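Long-range contacts in leucine aminopeptidase 1 (Caenorhabditis elegans, PDB 2HC9), which releases N-terminal amino acids, preferably leucine, from peptides as a two-zinc M17 aminopeptidase, and probably acts as a digestive enzyme: residues Thr18-Val23 with Asn108-Leu113; Thr356-Ala361 with Arg452-Asp457. The protein carries 1 engineered substitution. All blocks are in the same frame, centred on the assembly; numbering follows the deposited sequence.

Contact 1 of 2, residues Thr18-Val23 with Asn108-Leu113; sequences TSLIIV and NVHFVL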
loop_
_atom_site.group_PDB
_atom_site.type_symbol
_atom_site.label_atom_id
_atom_site.label_comp_id
_atom_site.label_asym_id
_atom_site.label_seq_id
_atom_site.Cartn_x
_atom_site.Cartn_y
_atom_site.Cartn_z
ATOM N N THR A 18 30.202 -34.758 27.544
ATOM C CA THR A 18 30.335 -34.791 26.082
ATOM C C THR A 18 28.985 -35.076 25.444
ATOM O O THR A 18 28.281 -36.018 25.836
ATOM C CB THR A 18 31.309 -35.878 25.664
ATOM O OG1 THR A 18 32.575 -35.577 26.237
ATOM C CG2 THR A 18 31.430 -35.966 24.144
ATOM N N SER A 19 28.620 -34.231 24.485
ATOM C CA SER A 19 27.532 -34.516 23.550
ATOM C C SER A 19 28.069 -35.214 22.317
ATOM O O SER A 19 29.098 -34.809 21.768
ATOM C CB SER A 19 26.852 -33.229 23.079
ATOM O OG SER A 19 25.943 -33.529 22.030
ATOM N N LEU A 20 27.363 -36.242 21.862
ATOM C CA LEU A 20 27.815 -36.987 20.708
ATOM C C LEU A 20 26.817 -36.840 19.562
ATOM O O LEU A 20 25.618 -37.098 19.721
ATOM C CB LEU A 20 27.961 -38.482 21.047
ATOM C CG LEU A 20 28.214 -39.404 19.846
ATOM C CD1 LEU A 20 29.589 -39.142 19.249
ATOM C CD2 LEU A 20 28.074 -40.901 20.234
ATOM N N ILE A 21 27.312 -36.460 18.394
ATOM C CA ILE A 21 26.444 -36.427 17.218
ATOM C C ILE A 21 27.067 -37.243 16.093
ATOM O O ILE A 21 28.178 -36.950 15.644
ATOM C CB ILE A 21 26.140 -34.966 16.775
ATOM C CG1 ILE A 21 25.399 -34.236 17.901
ATOM C CG2 ILE A 21 25.322 -34.955 15.448
ATOM C CD1 ILE A 21 25.287 -32.771 17.707
ATOM N N ILE A 22 26.351 -38.286 15.666
ATOM C CA ILE A 22 26.800 -39.136 14.551
ATOM C C ILE A 22 26.121 -38.701 13.252
ATOM O O ILE A 22 24.906 -38.501 13.216
ATOM C CB ILE A 22 26.486 -40.638 14.814
ATOM C CG1 ILE A 22 27.110 -41.067 16.145
ATOM C CG2 ILE A 22 26.986 -41.537 13.640
ATOM C CD1 ILE A 22 26.481 -42.347 16.727
ATOM N N VAL A 23 26.912 -38.547 12.192
ATOM C CA VAL A 23 26.392 -38.040 10.921
ATOM C C VAL A 23 26.792 -38.931 9.746
ATOM O O VAL A 23 27.965 -39.298 9.594
ATOM C CB VAL A 23 26.876 -36.585 10.662
ATOM C CG1 VAL A 23 26.200 -36.004 9.379
ATOM C CG2 VAL A 23 26.613 -35.717 11.888
ATOM N N ASN A 108 32.190 -30.750 25.843
ATOM C CA ASN A 108 32.672 -31.250 24.548
ATOM C C ASN A 108 31.503 -31.608 23.631
ATOM O O ASN A 108 30.523 -32.235 24.063
ATOM C CB ASN A 108 33.511 -32.523 24.738
ATOM C CG ASN A 108 34.599 -32.357 25.785
ATOM O OD1 ASN A 108 34.672 -33.120 26.752
ATOM N ND2 ASN A 108 35.451 -31.372 25.592
ATOM N N VAL A 109 31.613 -31.240 22.356
ATOM C CA VAL A 109 30.762 -31.853 21.324
ATOM C C VAL A 109 31.604 -32.690 20.381
ATOM O O VAL A 109 32.547 -32.202 19.765
ATOM C CB VAL A 109 29.946 -30.831 20.534
ATOM C CG1 VAL A 109 28.912 -31.568 19.646
ATOM C CG2 VAL A 109 29.241 -29.906 21.513
ATOM N N HIS A 110 31.261 -33.964 20.291
ATOM C CA HIS A 110 32.015 -34.882 19.470
ATOM C C HIS A 110 31.161 -35.286 18.253
ATOM O O HIS A 110 30.100 -35.918 18.424
ATOM C CB HIS A 110 32.369 -36.122 20.307
ATOM C CG HIS A 110 33.415 -36.999 19.680
ATOM N ND1 HIS A 110 33.789 -38.210 20.224
ATOM C CD2 HIS A 110 34.176 -36.836 18.569
ATOM C CE1 HIS A 110 34.733 -38.756 19.473
ATOM N NE2 HIS A 110 34.983 -37.946 18.462
ATOM N N PHE A 111 31.610 -34.910 17.056
ATOM C CA PHE A 111 30.989 -35.409 15.809
ATOM C C PHE A 111 31.761 -36.594 15.288
ATOM O O PHE A 111 32.987 -36.536 15.137
ATOM C CB PHE A 111 30.912 -34.339 14.702
ATOM C CG PHE A 111 29.990 -33.203 15.052
ATOM C CD1 PHE A 111 28.672 -33.200 14.603
ATOM C CD2 PHE A 111 30.429 -32.185 15.905
ATOM C CE1 PHE A 111 27.799 -32.173 14.985
ATOM C CE2 PHE A 111 29.574 -31.150 16.291
ATOM C CZ PHE A 111 28.255 -31.133 15.831
ATOM N N VAL A 112 31.018 -37.644 14.977
ATOM C CA VAL A 112 31.549 -38.730 14.160
ATOM C C VAL A 112 30.899 -38.630 12.780
ATOM O O VAL A 112 29.706 -38.923 12.610
ATOM C CB VAL A 112 31.275 -40.106 14.768
ATOM C CG1 VAL A 112 31.839 -41.190 13.826
ATOM C CG2 VAL A 112 31.944 -40.211 16.164
ATOM N N LEU A 113 31.702 -38.208 11.826
ATOM C CA LEU A 113 31.231 -37.951 10.456
ATOM C C LEU A 113 31.658 -39.081 9.522
ATOM O O LEU A 113 32.829 -39.170 9.134
ATOM C CB LEU A 113 31.764 -36.601 9.954
ATOM C CG LEU A 113 31.459 -36.224 8.481
ATOM C CD1 LEU A 113 29.941 -36.127 8.242
ATOM C CD2 LEU A 113 32.124 -34.898 8.138
#
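Thr-18 opens the pairing with its methyl, CG2, which faces CB of His-110 at 4.0 Å because OG1 is turned back to hydrogen-bond with Gly-16 O, just before the strand. From here two parallel strands run in register, Thr-18 beside Asn-108 through Val-23 beside Leu-113. Ser-19 gives its N to Asn-108 O and takes His-110 N on its own O at 2.8 Å in an almost straight bond (176° at the hydrogen); in the conformer modelled here its OG bonds to Leu-71 O, just before strand 72-77. Leu-20, with CG swung anti to the backbone N (chi1 171°), brings CD1 to 4.0 Å from Val-112 CG2, and helix 36-42 covers both through Val-41. Ile-21 lies alongside Phe-111 on the other face, its CB 3.7 Å from CE1 of the ring, and its N and O bind His-110 O and Val-112 N. Ile-22 shares a face with Leu-20 and packs on Phe-38. Val-23 closes the row: its N meets Val-112 O at 2.9 Å, CG2 reaches the edge of the Phe-111 ring at 4.2 Å, and CG1 touches Leu-113 CD1 at 3.9 Å. Beta-branched Ile-21, Ile-22 and Val-23 favour the extended backbone, and their apolar character suits two faces covered by helices, that of Ile-21 and Phe-111 by 90-97 and 120-128. Two central parallel strands of a mixed sheet with helices on both faces are typical of a three-layer alpha/beta/alpha domain, here the macro-like N-terminal domain of M17 aminopeptidases.

Contact 2 of 2, residues Thr356-Ala361 with Arg452-Asp457; sequences TIFDMA and RWLHLD
Two buried parallel strands, Thr-356 to Ala-361 and Arg-452 to Asp-457, pair inside the mixed sheet of the catalytic domain, 356-361 having strand 246-254 as its other neighbour. Five backbone bonds join them, from Ile-357 N to Arg-452 O at 2.8 Å to Ala-361 N with Leu-456 O. On the face of Thr-356, Phe-358 and Met-360 the contact is mostly apolar. Phe-358 sets CD1 3.9 Å from CB of Leu-454, and the thioether of Met-360 lies alongside Leu-456, SD 3.8 Å from CD2. Apolar residues suit this side, where Leu-385 of helix 383-396 covers both Phe-358 and Leu-454. At the start of this face, Arg-452 bends at chi3 (-56°) and brings NH2 to Thr-356 OG1 at 2.8 Å; a water accepts from NE and also meets that hydroxyl, closing a small polar ring at the less buried end.

The opposite face carries Asp-359, whose CG sits between the backbone N and the carbonyl carbon (chi1 77°), a turn that leans the carboxylate over strand 452-457. Aspartate suits the place by offering two oxygens to two ring donors. OD1 takes the indole N-H of Trp-453, NE1 at 2.9 Å, while OD2 uses its syn lone pair for ND1 of His-455, at 2.6 Å and nearly straight (175°), in the plane of the imidazole. Both rings lie nearly coplanar with the carboxylate, so each N-H can point at an oxygen.

Each oxygen of the buried carboxylate thus accepts one N-H, and the His-455 bond sets the imidazole's rotation and places its hydrogen on ND1. Farther along, Asp-457 ties the strand's end to the bicarbonate pocket, OD1 bonding to Leu-363 N and OD2 to Thr-364 OG1.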
loop_
_atom_site.group_PDB
_atom_site.type_symbol
_atom_site.label_atom_id
_atom_site.label_comp_id
_atom_site.label_asym_id
_atom_site.label_seq_id
_atom_site.Cartn_x
_atom_site.Cartn_y
_atom_site.Cartn_z
ATOM N N THR A 356 41.520 -12.553 -13.827
ATOM C CA THR A 356 40.308 -13.238 -13.382
ATOM C C THR A 356 39.751 -12.406 -12.220
ATOM O O THR A 356 40.408 -12.253 -11.168
ATOM C CB THR A 356 40.600 -14.702 -12.931
ATOM O OG1 THR A 356 41.279 -15.400 -13.987
ATOM C CG2 THR A 356 39.289 -15.451 -12.628
ATOM N N ILE A 357 38.559 -11.841 -12.421
ATOM C CA ILE A 357 37.969 -10.930 -11.418
ATOM C C ILE A 357 36.615 -11.481 -10.975
ATOM O O ILE A 357 35.684 -11.616 -11.778
ATOM C CB ILE A 357 37.799 -9.485 -11.960
ATOM C CG1 ILE A 357 39.156 -8.921 -12.438
ATOM C CG2 ILE A 357 37.108 -8.573 -10.895
ATOM C CD1 ILE A 357 39.041 -7.609 -13.229
ATOM N N PHE A 358 36.539 -11.846 -9.697
ATOM C CA PHE A 358 35.289 -12.286 -9.071
ATOM C C PHE A 358 34.797 -11.154 -8.213
ATOM O O PHE A 358 35.576 -10.535 -7.490
ATOM C CB PHE A 358 35.525 -13.513 -8.165
ATOM C CG PHE A 358 35.995 -14.731 -8.899
ATOM C CD1 PHE A 358 35.073 -15.596 -9.492
ATOM C CD2 PHE A 358 37.353 -15.051 -8.939
ATOM C CE1 PHE A 358 35.494 -16.756 -10.149
ATOM C CE2 PHE A 358 37.802 -16.211 -9.599
ATOM C CZ PHE A 358 36.861 -17.061 -10.220
ATOM N N ASP A 359 33.497 -10.892 -8.253
ATOM C CA ASP A 359 32.918 -10.015 -7.247
ATOM C C ASP A 359 31.755 -10.756 -6.610
ATOM O O ASP A 359 31.036 -11.487 -7.290
ATOM C CB ASP A 359 32.540 -8.627 -7.833
ATOM C CG ASP A 359 31.253 -8.653 -8.644
ATOM O OD1 ASP A 359 31.328 -8.687 -9.895
ATOM O OD2 ASP A 359 30.160 -8.627 -8.029
ATOM N N MET A 360 31.612 -10.632 -5.295
ATOM C CA MET A 360 30.559 -11.354 -4.600
ATOM C C MET A 360 29.879 -10.371 -3.670
ATOM O O MET A 360 30.547 -9.580 -2.991
ATOM C CB MET A 360 31.152 -12.506 -3.792
ATOM C CG MET A 360 30.088 -13.385 -3.126
ATOM S SD MET A 360 30.678 -14.937 -2.389
ATOM C CE MET A 360 31.623 -14.376 -0.936
ATOM N N ALA A 361 28.554 -10.422 -3.628
ATOM C CA ALA A 361 27.781 -9.364 -2.975
ATOM C C ALA A 361 26.425 -9.891 -2.563
ATOM O O ALA A 361 25.811 -10.664 -3.288
ATOM C CB ALA A 361 27.581 -8.192 -3.912
ATOM N N ARG A 452 38.490 -12.700 -17.638
ATOM C CA ARG A 452 37.331 -13.430 -17.124
ATOM C C ARG A 452 36.766 -12.660 -15.932
ATOM O O ARG A 452 37.498 -12.327 -15.004
ATOM C CB ARG A 452 37.730 -14.854 -16.709
ATOM C CG ARG A 452 38.178 -15.707 -17.934
ATOM C CD ARG A 452 38.495 -17.140 -17.543
ATOM N NE ARG A 452 39.517 -17.160 -16.492
ATOM C CZ ARG A 452 39.734 -18.179 -15.672
ATOM N NH1 ARG A 452 39.004 -19.290 -15.786
ATOM N NH2 ARG A 452 40.690 -18.086 -14.734
ATOM N N TRP A 453 35.469 -12.354 -15.992
ATOM C CA TRP A 453 34.791 -11.605 -14.946
ATOM C C TRP A 453 33.577 -12.415 -14.536
ATOM O O TRP A 453 32.798 -12.851 -15.385
ATOM C CB TRP A 453 34.354 -10.200 -15.444
ATOM C CG TRP A 453 33.343 -9.541 -14.495
ATOM C CD1 TRP A 453 33.486 -9.333 -13.146
ATOM C CD2 TRP A 453 32.041 -9.049 -14.841
ATOM N NE1 TRP A 453 32.338 -8.745 -12.624
ATOM C CE2 TRP A 453 31.449 -8.543 -13.655
ATOM C CE3 TRP A 453 31.316 -8.984 -16.044
ATOM C CZ2 TRP A 453 30.159 -8.001 -13.638
ATOM C CZ3 TRP A 453 30.037 -8.431 -16.022
ATOM C CH2 TRP A 453 29.478 -7.941 -14.836
ATOM N N LEU A 454 33.403 -12.608 -13.228
ATOM C CA LEU A 454 32.241 -13.298 -12.717
ATOM C C LEU A 454 31.682 -12.525 -11.532
ATOM O O LEU A 454 32.396 -12.246 -10.553
ATOM C CB LEU A 454 32.574 -14.744 -12.319
ATOM C CG LEU A 454 31.379 -15.596 -11.881
ATOM C CD1 LEU A 454 31.448 -17.067 -12.397
ATOM C CD2 LEU A 454 31.121 -15.533 -10.331
ATOM N N HIS A 455 30.394 -12.211 -11.623
ATOM C CA HIS A 455 29.656 -11.537 -10.543
ATOM C C HIS A 455 28.762 -12.577 -9.850
ATOM O O HIS A 455 28.111 -13.376 -10.521
ATOM C CB HIS A 455 28.792 -10.429 -11.186
ATOM C CG HIS A 455 27.664 -9.973 -10.311
ATOM N ND1 HIS A 455 27.875 -9.294 -9.128
ATOM C CD2 HIS A 455 26.319 -10.101 -10.444
ATOM C CE1 HIS A 455 26.707 -9.033 -8.563
ATOM N NE2 HIS A 455 25.746 -9.515 -9.340
ATOM N N LEU A 456 28.745 -12.589 -8.511
ATOM C CA LEU A 456 28.012 -13.613 -7.786
ATOM C C LEU A 456 27.141 -12.900 -6.745
ATOM O O LEU A 456 27.666 -12.261 -5.827
ATOM C CB LEU A 456 28.998 -14.582 -7.082
ATOM C CG LEU A 456 28.347 -15.760 -6.324
ATOM C CD1 LEU A 456 27.557 -16.678 -7.278
ATOM C CD2 LEU A 456 29.417 -16.560 -5.584
ATOM N N ASP A 457 25.825 -13.024 -6.876
ATOM C CA ASP A 457 24.871 -12.398 -5.947
ATOM C C ASP A 457 24.411 -13.441 -4.922
ATOM O O ASP A 457 23.802 -14.470 -5.269
ATOM C CB ASP A 457 23.670 -11.873 -6.761
ATOM C CG ASP A 457 22.723 -10.959 -5.962
ATOM O OD1 ASP A 457 22.719 -10.914 -4.712
ATOM O OD2 ASP A 457 21.933 -10.252 -6.631
HETATM O O HOH W 1 41.505 -15.103 -17.084
#

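How the contacts relate
Following the chain from the N terminus, strand 18-25 comes early, and contact 1 closes a loop of 84 residues, including helices 36-42 and 90-97 and strands 63-66 and 72-77, when 108-113 returns beside it. The chain then completes the N-terminal sheet with 145-151 and passes through helix 157-178 into the catalytic domain. There contact 2 closes a second loop, of 90 residues, between 356-361 and 452-457. The loops are in series, neither nested nor crossing. Their centres lie 37 Å apart, their nearest atoms about 22 Å, on opposite sides of the chain's centre: contact 1 belongs to the N-terminal domain, contact 2 to the zinc-bearing catalytic domain.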